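Local structure of glutamyl endopeptidase (Staphylococcus epidermidis, 6PYM) at residues A[20-28]-A[62-70]; A[40-48]-A[206-214]. The protein probably cleaves peptide bonds after glutamate, and also after aspartate, as a secreted serine endopeptidase of the S1B family. The protein carries 1 engineered substitution. All blocks are in the same frame, centred on the assembly; numbering follows the deposited sequence.

How the contacts relate
After strand 8-11, which belongs to the other sheet, the chain enters the six-stranded antiparallel barrel at 20-28 and passes on to 40-48, where strands 34-42 and 45-48 meet in a hairpin. Contact 1 is made when 62-70 returns to lie beside 20-28, joining the first barrel strand to strand 64-67 and closing the barrel. Contact 2 spans a far longer loop: the C-terminal helix 200-209 and the tail after it come back from beyond the second sheet to cover the hairpin. The two loops cross, since 40-48 lies between the segments of contact 1 while 206-214 lies beyond them both. They touch directly where A21 O meets V40 N and I25 packs on I46.

Contact 1. Residues A[20-28]-A[62-70]; sequences DAVSFIYIP and NISVHPSAK
F24 and H66 lie side by side across two antiparallel strands, both rings leaving the same face of the sheet. F24 CD2 comes 3.7 Å from H66 ND1, which sits at the edge of the phenyl ring near its plane; the ring planes are inclined at 43°. The phenyl ring reaches the histidine because its CG stands anti to the backbone N (chi1 168°), while F24 CB rests 3.7 Å from A69 CB. Y75 stacks on H66, and Y134 meets F24 edge-to-face. On the other face, I25 and I63 run alongside each other with their CG2 methyls 3.6 Å apart, and I27 CD1 lies against I63 CG1. V65 sends CG1 to S23 CB, and I46 and L97 close over this apolar layer. These strands, 22-27 and 64-67, are the first and last in the order of the six-stranded barrel, and their pairing closes the N-terminal barrel of the chymotrypsin-like fold. F24 with H66 and Y26 with S64 form hydrogen-bonded pairs, each linked by two backbone bonds. At the end of the ladder the chain turns through H66 to A69: S68 N bonds to V22 O (2.8 Å), and S68 OG bonds to D20 O (2.7 Å) in the carbonyl plane, on a lone pair. N77 ND2 also bonds S68 OG.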
loop_
_atom_site.group_PDB
_atom_site.type_symbol
_atom_site.label_atom_id
_atom_site.label_comp_id
_atom_site.label_asym_id
_atom_site.label_seq_id
_atom_site.Cartn_x
_atom_site.Cartn_y
_atom_site.Cartn_z
ATOM N N ASP A 20 -6.815 -4.868 -7.777
ATOM C CA ASP A 20 -6.370 -6.220 -7.457
ATOM C C ASP A 20 -5.078 -6.222 -6.647
ATOM O O ASP A 20 -4.891 -7.079 -5.778
ATOM C CB ASP A 20 -6.260 -7.111 -8.703
ATOM C CG ASP A 20 -5.274 -6.591 -9.753
ATOM O OD1 ASP A 20 -4.836 -5.419 -9.701
ATOM O OD2 ASP A 20 -4.958 -7.383 -10.683
ATOM N N ALA A 21 -4.179 -5.275 -6.916
ATOM C CA ALA A 21 -2.890 -5.236 -6.241
ATOM C C ALA A 21 -2.983 -4.702 -4.818
ATOM O O ALA A 21 -2.040 -4.882 -4.038
ATOM C CB ALA A 21 -1.902 -4.396 -7.052
ATOM N N VAL A 22 -4.072 -4.016 -4.479
ATOM C CA VAL A 22 -4.264 -3.522 -3.121
ATOM C C VAL A 22 -4.413 -4.711 -2.178
ATOM O O VAL A 22 -5.196 -5.635 -2.450
ATOM C CB VAL A 22 -5.483 -2.588 -3.069
ATOM C CG1 VAL A 22 -5.700 -2.061 -1.657
ATOM C CG2 VAL A 22 -5.320 -1.436 -4.059
ATOM N N SER A 23 -3.666 -4.701 -1.065
ATOM C CA SER A 23 -3.521 -5.893 -0.243
ATOM C C SER A 23 -3.753 -5.610 1.234
ATOM O O SER A 23 -3.365 -4.558 1.754
ATOM C CB SER A 23 -2.135 -6.507 -0.416
ATOM O OG SER A 23 -1.880 -6.827 -1.777
ATOM N N PHE A 24 -4.359 -6.585 1.903
ATOM C CA PHE A 24 -4.627 -6.562 3.335
ATOM C C PHE A 24 -3.537 -7.337 4.064
ATOM O O PHE A 24 -3.157 -8.433 3.631
ATOM C CB PHE A 24 -5.996 -7.206 3.573
ATOM C CG PHE A 24 -6.310 -7.515 5.011
ATOM C CD1 PHE A 24 -6.608 -6.503 5.909
ATOM C CD2 PHE A 24 -6.344 -8.834 5.456
ATOM C CE1 PHE A 24 -6.911 -6.802 7.232
ATOM C CE2 PHE A 24 -6.649 -9.133 6.771
ATOM C CZ PHE A 24 -6.933 -8.118 7.652
ATOM N N ILE A 25 -3.021 -6.767 5.151
ATOM C CA ILE A 25 -1.931 -7.366 5.909
ATOM C C ILE A 25 -2.424 -7.690 7.313
ATOM O O ILE A 25 -3.022 -6.834 7.978
ATOM C CB ILE A 25 -0.717 -6.426 5.968
ATOM C CG1 ILE A 25 -0.215 -6.131 4.555
ATOM C CG2 ILE A 25 0.395 -7.044 6.806
ATOM C CD1 ILE A 25 1.050 -5.279 4.511
ATOM N N TYR A 26 -2.154 -8.914 7.768
ATOM C CA TYR A 26 -2.592 -9.387 9.075
ATOM C C TYR A 26 -1.382 -9.950 9.803
ATOM O O TYR A 26 -0.674 -10.805 9.264
ATOM C CB TYR A 26 -3.658 -10.471 8.900
ATOM C CG TYR A 26 -4.298 -10.955 10.188
ATOM C CD1 TYR A 26 -3.748 -12.012 10.912
ATOM C CD2 TYR A 26 -5.469 -10.375 10.663
ATOM C CE1 TYR A 26 -4.348 -12.468 12.087
ATOM C CE2 TYR A 26 -6.072 -10.822 11.837
ATOM C CZ TYR A 26 -5.511 -11.869 12.535
ATOM O OH TYR A 26 -6.123 -12.305 13.693
ATOM N N ILE A 27 -1.127 -9.450 11.011
ATOM C CA ILE A 27 0.013 -9.887 11.817
ATOM C C ILE A 27 -0.482 -10.217 13.220
ATOM O O ILE A 27 -0.900 -9.313 13.954
ATOM C CB ILE A 27 1.121 -8.821 11.885
ATOM C CG1 ILE A 27 1.592 -8.415 10.485
ATOM C CG2 ILE A 27 2.301 -9.339 12.704
ATOM C CD1 ILE A 27 2.580 -7.254 10.478
ATOM N N PRO A 28 -0.460 -11.489 13.636
ATOM C CA PRO A 28 -0.863 -11.797 15.013
ATOM C C PRO A 28 0.171 -11.308 16.024
ATOM O O PRO A 28 1.345 -11.199 15.699
ATOM C CB PRO A 28 -0.942 -13.322 15.025
ATOM C CG PRO A 28 -0.057 -13.767 13.921
ATOM C CD PRO A 28 -0.107 -12.693 12.867
ATOM N N ASN A 62 5.480 -14.319 10.251
ATOM C CA ASN A 62 4.330 -13.855 11.014
ATOM C C ASN A 62 3.385 -12.982 10.198
ATOM O O ASN A 62 2.304 -12.649 10.691
ATOM C CB ASN A 62 4.803 -13.049 12.230
ATOM C CG ASN A 62 5.493 -13.907 13.275
ATOM O OD1 ASN A 62 5.198 -15.092 13.414
ATOM N ND2 ASN A 62 6.406 -13.302 14.029
ATOM N N ILE A 63 3.754 -12.595 8.981
ATOM C CA ILE A 63 2.971 -11.641 8.200
ATOM C C ILE A 63 2.183 -12.393 7.136
ATOM O O ILE A 63 2.768 -13.105 6.311
ATOM C CB ILE A 63 3.872 -10.583 7.551
ATOM C CG1 ILE A 63 4.777 -9.938 8.599
ATOM C CG2 ILE A 63 3.019 -9.539 6.857
ATOM C CD1 ILE A 63 5.818 -9.023 8.000
ATOM N N SER A 64 0.864 -12.208 7.130
ATOM C CA SER A 64 -0.006 -12.715 6.076
ATOM C C SER A 64 -0.427 -11.567 5.165
ATOM O O SER A 64 -0.873 -10.518 5.644
ATOM C CB SER A 64 -1.261 -13.344 6.676
ATOM O OG SER A 64 -0.971 -14.539 7.381
ATOM N N VAL A 65 -0.329 -11.788 3.860
ATOM C CA VAL A 65 -0.678 -10.792 2.847
ATOM C C VAL A 65 -1.802 -11.359 2.000
ATOM O O VAL A 65 -1.654 -12.434 1.408
ATOM C CB VAL A 65 0.528 -10.447 1.962
ATOM C CG1 VAL A 65 0.130 -9.441 0.888
ATOM C CG2 VAL A 65 1.679 -9.922 2.808
ATOM N N HIS A 66 -2.907 -10.626 1.914
ATOM C CA HIS A 66 -4.092 -11.061 1.176
ATOM C C HIS A 66 -4.367 -10.042 0.076
ATOM O O HIS A 66 -5.064 -9.041 0.305
ATOM C CB HIS A 66 -5.299 -11.151 2.114
ATOM C CG HIS A 66 -5.169 -12.161 3.220
ATOM N ND1 HIS A 66 -4.568 -11.907 4.438
ATOM C CD2 HIS A 66 -5.641 -13.428 3.299
ATOM C CE1 HIS A 66 -4.659 -12.982 5.208
ATOM N NE2 HIS A 66 -5.305 -13.917 4.539
ATOM N N PRO A 67 -3.844 -10.243 -1.132
ATOM C CA PRO A 67 -4.131 -9.287 -2.207
ATOM C C PRO A 67 -5.591 -9.394 -2.602
ATOM O O PRO A 67 -6.159 -10.489 -2.659
ATOM C CB PRO A 67 -3.208 -9.744 -3.342
ATOM C CG PRO A 67 -3.032 -11.215 -3.103
ATOM C CD PRO A 67 -3.054 -11.398 -1.606
ATOM N N SER A 68 -6.211 -8.246 -2.851
ATOM C CA SER A 68 -7.596 -8.189 -3.308
ATOM C C SER A 68 -8.586 -8.643 -2.251
ATOM O O SER A 68 -9.711 -9.026 -2.597
ATOM C CB SER A 68 -7.849 -8.976 -4.611
ATOM O OG SER A 68 -6.696 -9.109 -5.427
ATOM N N ALA A 69 -8.214 -8.631 -0.971
ATOM C CA ALA A 69 -9.142 -9.058 0.067
ATOM C C ALA A 69 -10.420 -8.238 -0.010
ATOM O O ALA A 69 -10.385 -7.020 -0.220
ATOM C CB ALA A 69 -8.507 -8.874 1.440
ATOM N N LYS A 70 -11.555 -8.922 0.135
ATOM C CA LYS A 70 -12.863 -8.287 0.026
ATOM C C LYS A 70 -13.585 -8.168 1.356
ATOM O O LYS A 70 -14.265 -7.162 1.592
ATOM C CB LYS A 70 -13.748 -9.025 -0.985
ATOM C CG LYS A 70 -15.093 -8.342 -1.194
ATOM C CD LYS A 70 -15.900 -8.998 -2.282
ATOM C CE LYS A 70 -17.235 -8.300 -2.449
ATOM N NZ LYS A 70 -18.038 -8.310 -1.194
#

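Contact 2. Residues A[40-48]-A[206-214]; sequences VVGENEILT and LRNNIPDIN
Two acidic side chains, E45 and D212, face each other across a shared water: it donates to E45 OE1 and to D212 OD1, 2.7 Å from each, and the carboxylate oxygens stay 4.5 Å apart. R98 forms a salt bridge with E45 OE2 that would probably ease the like charge, and N44 N bonds to E45 OE1 from above the carboxylate plane. D212 OD2 uses its syn lone pair to accept from E43 N at 2.9 Å, though the N-H...O angle of 132° leaves the bond well bent. D212 CG lies between its own backbone N and carbonyl carbon (chi1 59°), which brings the carboxylate to the hairpin turn, with OD1 3.6 Å from G42 CA. Beside this polar patch, I210 and E45 run antiparallel to each other, I210 CG1 lying against E45 CG. The I210 side chain stands roughly perpendicular to that of V41, its CD1 3.7 Å from V41 CG2. I213 lies alongside V41, its CD1 3.7 Å from V41 CB. Further along the hairpin, the CD2 methyls of L47 and L206 meet, and I96 touches both L47 and I210. A second water joins V41 O to N214 N. V41 and G42 together face E45 in a classic beta bulge, and the contact seats the end of helix 200-209 and the following tail on the N-terminal barrel, as the C-terminal helix does in chymotrypsin-like proteases.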
loop_
_atom_site.group_PDB
_atom_site.type_symbol
_atom_site.label_atom_id
_atom_site.label_comp_id
_atom_site.label_asym_id
_atom_site.label_seq_id
_atom_site.Cartn_x
_atom_site.Cartn_y
_atom_site.Cartn_z
ATOM N N VAL A 40 0.835 -4.888 -4.193
ATOM C CA VAL A 40 1.693 -5.782 -4.963
ATOM C C VAL A 40 2.370 -5.001 -6.078
ATOM O O VAL A 40 1.699 -4.314 -6.855
ATOM C CB VAL A 40 0.875 -6.938 -5.561
ATOM C CG1 VAL A 40 1.773 -7.827 -6.424
ATOM C CG2 VAL A 40 0.195 -7.744 -4.467
ATOM N N VAL A 41 3.698 -5.134 -6.189
ATOM C CA VAL A 41 4.473 -4.380 -7.178
ATOM C C VAL A 41 5.446 -5.232 -7.986
ATOM O O VAL A 41 6.079 -4.722 -8.914
ATOM C CB VAL A 41 5.220 -3.182 -6.558
ATOM C CG1 VAL A 41 4.261 -2.204 -5.913
ATOM C CG2 VAL A 41 6.263 -3.648 -5.552
ATOM N N GLY A 42 5.591 -6.509 -7.645
ATOM C CA GLY A 42 6.496 -7.380 -8.371
ATOM C C GLY A 42 6.109 -8.827 -8.164
ATOM O O GLY A 42 5.189 -9.148 -7.407
ATOM N N GLU A 43 6.856 -9.704 -8.842
ATOM C CA GLU A 43 6.537 -11.129 -8.861
ATOM C C GLU A 43 6.318 -11.695 -7.463
ATOM O O GLU A 43 5.419 -12.517 -7.251
ATOM C CB GLU A 43 7.660 -11.888 -9.568
ATOM C CG GLU A 43 7.394 -13.375 -9.692
ATOM C CD GLU A 43 6.505 -13.713 -10.870
ATOM O OE1 GLU A 43 5.952 -12.785 -11.499
ATOM O OE2 GLU A 43 6.362 -14.915 -11.175
ATOM N N ASN A 44 7.150 -11.290 -6.501
ATOM C CA ASN A 44 7.063 -11.795 -5.134
ATOM C C ASN A 44 7.031 -10.674 -4.102
ATOM O O ASN A 44 7.415 -10.900 -2.952
ATOM C CB ASN A 44 8.231 -12.734 -4.811
ATOM C CG ASN A 44 8.270 -13.942 -5.719
ATOM O OD1 ASN A 44 7.404 -14.812 -5.638
ATOM N ND2 ASN A 44 9.272 -14.002 -6.595
ATOM N N GLU A 45 6.609 -9.468 -4.478
ATOM C CA GLU A 45 6.891 -8.313 -3.635
ATOM C C GLU A 45 5.693 -7.395 -3.481
ATOM O O GLU A 45 4.987 -7.097 -4.453
ATOM C CB GLU A 45 8.042 -7.476 -4.204
ATOM C CG GLU A 45 9.413 -8.132 -4.092
ATOM C CD GLU A 45 9.725 -9.113 -5.214
ATOM O OE1 GLU A 45 9.071 -9.074 -6.277
ATOM O OE2 GLU A 45 10.666 -9.913 -5.012
ATOM N N ILE A 46 5.517 -6.906 -2.255
ATOM C CA ILE A 46 4.610 -5.806 -1.961
ATOM C C ILE A 46 5.419 -4.662 -1.366
ATOM O O ILE A 46 6.516 -4.852 -0.836
ATOM C CB ILE A 46 3.445 -6.190 -1.016
ATOM C CG1 ILE A 46 3.938 -6.438 0.412
ATOM C CG2 ILE A 46 2.694 -7.404 -1.543
ATOM C CD1 ILE A 46 2.823 -6.415 1.452
ATOM N N LEU A 47 4.852 -3.462 -1.456
ATOM C CA LEU A 47 5.291 -2.325 -0.659
ATOM C C LEU A 47 4.321 -2.111 0.494
ATOM O O LEU A 47 3.104 -2.276 0.346
ATOM C CB LEU A 47 5.349 -1.039 -1.482
ATOM C CG LEU A 47 6.206 -1.135 -2.745
ATOM C CD1 LEU A 47 6.218 0.199 -3.476
ATOM C CD2 LEU A 47 7.613 -1.633 -2.440
ATOM N N THR A 48 4.875 -1.720 1.636
ATOM C CA THR A 48 4.119 -1.323 2.812
ATOM C C THR A 48 5.027 -0.421 3.654
ATOM O O THR A 48 6.038 0.091 3.158
ATOM C CB THR A 48 3.575 -2.567 3.537
ATOM O OG1 THR A 48 2.732 -2.164 4.618
ATOM C CG2 THR A 48 4.707 -3.429 4.073
ATOM N N LEU A 206 13.624 0.606 -5.655
ATOM C CA LEU A 206 12.704 -0.378 -6.224
ATOM C C LEU A 206 13.373 -1.184 -7.330
ATOM O O LEU A 206 13.295 -2.417 -7.347
ATOM C CB LEU A 206 11.448 0.312 -6.746
ATOM C CG LEU A 206 10.587 1.016 -5.700
ATOM C CD1 LEU A 206 9.393 1.664 -6.392
ATOM C CD2 LEU A 206 10.142 0.054 -4.591
ATOM N N ARG A 207 14.028 -0.501 -8.277
ATOM C CA ARG A 207 14.663 -1.205 -9.393
ATOM C C ARG A 207 15.723 -2.181 -8.911
ATOM O O ARG A 207 15.897 -3.257 -9.499
ATOM C CB ARG A 207 15.296 -0.211 -10.365
ATOM C CG ARG A 207 14.306 0.522 -11.223
ATOM C CD ARG A 207 14.998 1.352 -12.287
ATOM N NE ARG A 207 13.996 1.978 -13.141
ATOM C CZ ARG A 207 13.650 3.261 -13.097
ATOM N NH1 ARG A 207 14.254 4.083 -12.261
ATOM N NH2 ARG A 207 12.709 3.720 -13.909
ATOM N N ASN A 208 16.453 -1.823 -7.857
ATOM C CA ASN A 208 17.559 -2.648 -7.393
ATOM C C ASN A 208 17.122 -3.835 -6.557
ATOM O O ASN A 208 17.955 -4.699 -6.255
ATOM C CB ASN A 208 18.578 -1.782 -6.668
ATOM C CG ASN A 208 19.312 -0.876 -7.624
ATOM O OD1 ASN A 208 19.660 -1.294 -8.725
ATOM N ND2 ASN A 208 19.510 0.370 -7.236
ATOM N N ASN A 209 15.847 -3.917 -6.193
ATOM C CA ASN A 209 15.331 -5.038 -5.427
ATOM C C ASN A 209 14.196 -5.775 -6.108
ATOM O O ASN A 209 13.906 -6.912 -5.722
ATOM C CB ASN A 209 14.843 -4.568 -4.053
ATOM C CG ASN A 209 15.974 -4.193 -3.157
ATOM O OD1 ASN A 209 16.561 -5.060 -2.511
ATOM N ND2 ASN A 209 16.315 -2.916 -3.123
ATOM N N ILE A 210 13.565 -5.175 -7.110
ATOM C CA ILE A 210 12.364 -5.709 -7.738
ATOM C C ILE A 210 12.588 -5.563 -9.236
ATOM O O ILE A 210 12.213 -4.541 -9.827
ATOM C CB ILE A 210 11.117 -4.938 -7.279
ATOM C CG1 ILE A 210 11.060 -4.852 -5.752
ATOM C CG2 ILE A 210 9.855 -5.592 -7.820
ATOM C CD1 ILE A 210 9.927 -3.998 -5.226
ATOM N N PRO A 211 13.238 -6.531 -9.882
ATOM C CA PRO A 211 13.722 -6.282 -11.248
ATOM C C PRO A 211 12.609 -6.017 -12.239
ATOM O O PRO A 211 12.834 -5.295 -13.218
ATOM C CB PRO A 211 14.535 -7.541 -11.582
ATOM C CG PRO A 211 14.086 -8.574 -10.593
ATOM C CD PRO A 211 13.688 -7.827 -9.354
ATOM N N ASP A 212 11.413 -6.547 -11.983
ATOM C CA ASP A 212 10.254 -6.370 -12.845
ATOM C C ASP A 212 9.400 -5.161 -12.479
ATOM O O ASP A 212 8.288 -5.039 -13.002
ATOM C CB ASP A 212 9.399 -7.650 -12.880
ATOM C CG ASP A 212 8.887 -8.075 -11.498
ATOM O OD1 ASP A 212 9.433 -7.622 -10.474
ATOM O OD2 ASP A 212 7.939 -8.891 -11.429
ATOM N N ILE A 213 9.893 -4.259 -11.624
ATOM C CA ILE A 213 9.113 -3.079 -11.259
ATOM C C ILE A 213 8.701 -2.318 -12.514
ATOM O O ILE A 213 9.501 -2.115 -13.436
ATOM C CB ILE A 213 9.890 -2.200 -10.262
ATOM C CG1 ILE A 213 8.941 -1.224 -9.566
ATOM C CG2 ILE A 213 11.042 -1.454 -10.937
ATOM C CD1 ILE A 213 8.152 -1.852 -8.432
ATOM N N ASN A 214 7.442 -1.912 -12.570
ATOM C CA ASN A 214 6.878 -1.247 -13.738
ATOM C C ASN A 214 6.683 0.222 -13.387
ATOM O O ASN A 214 5.706 0.581 -12.724
ATOM C CB ASN A 214 5.561 -1.911 -14.122
ATOM C CG ASN A 214 4.928 -1.289 -15.346
ATOM O OD1 ASN A 214 5.574 -0.557 -16.092
ATOM N ND2 ASN A 214 3.653 -1.589 -15.563
HETATM O O HOH W 1 5.365 -2.887 -10.755
HETATM O O HOH W 2 10.499 -9.245 -8.609
#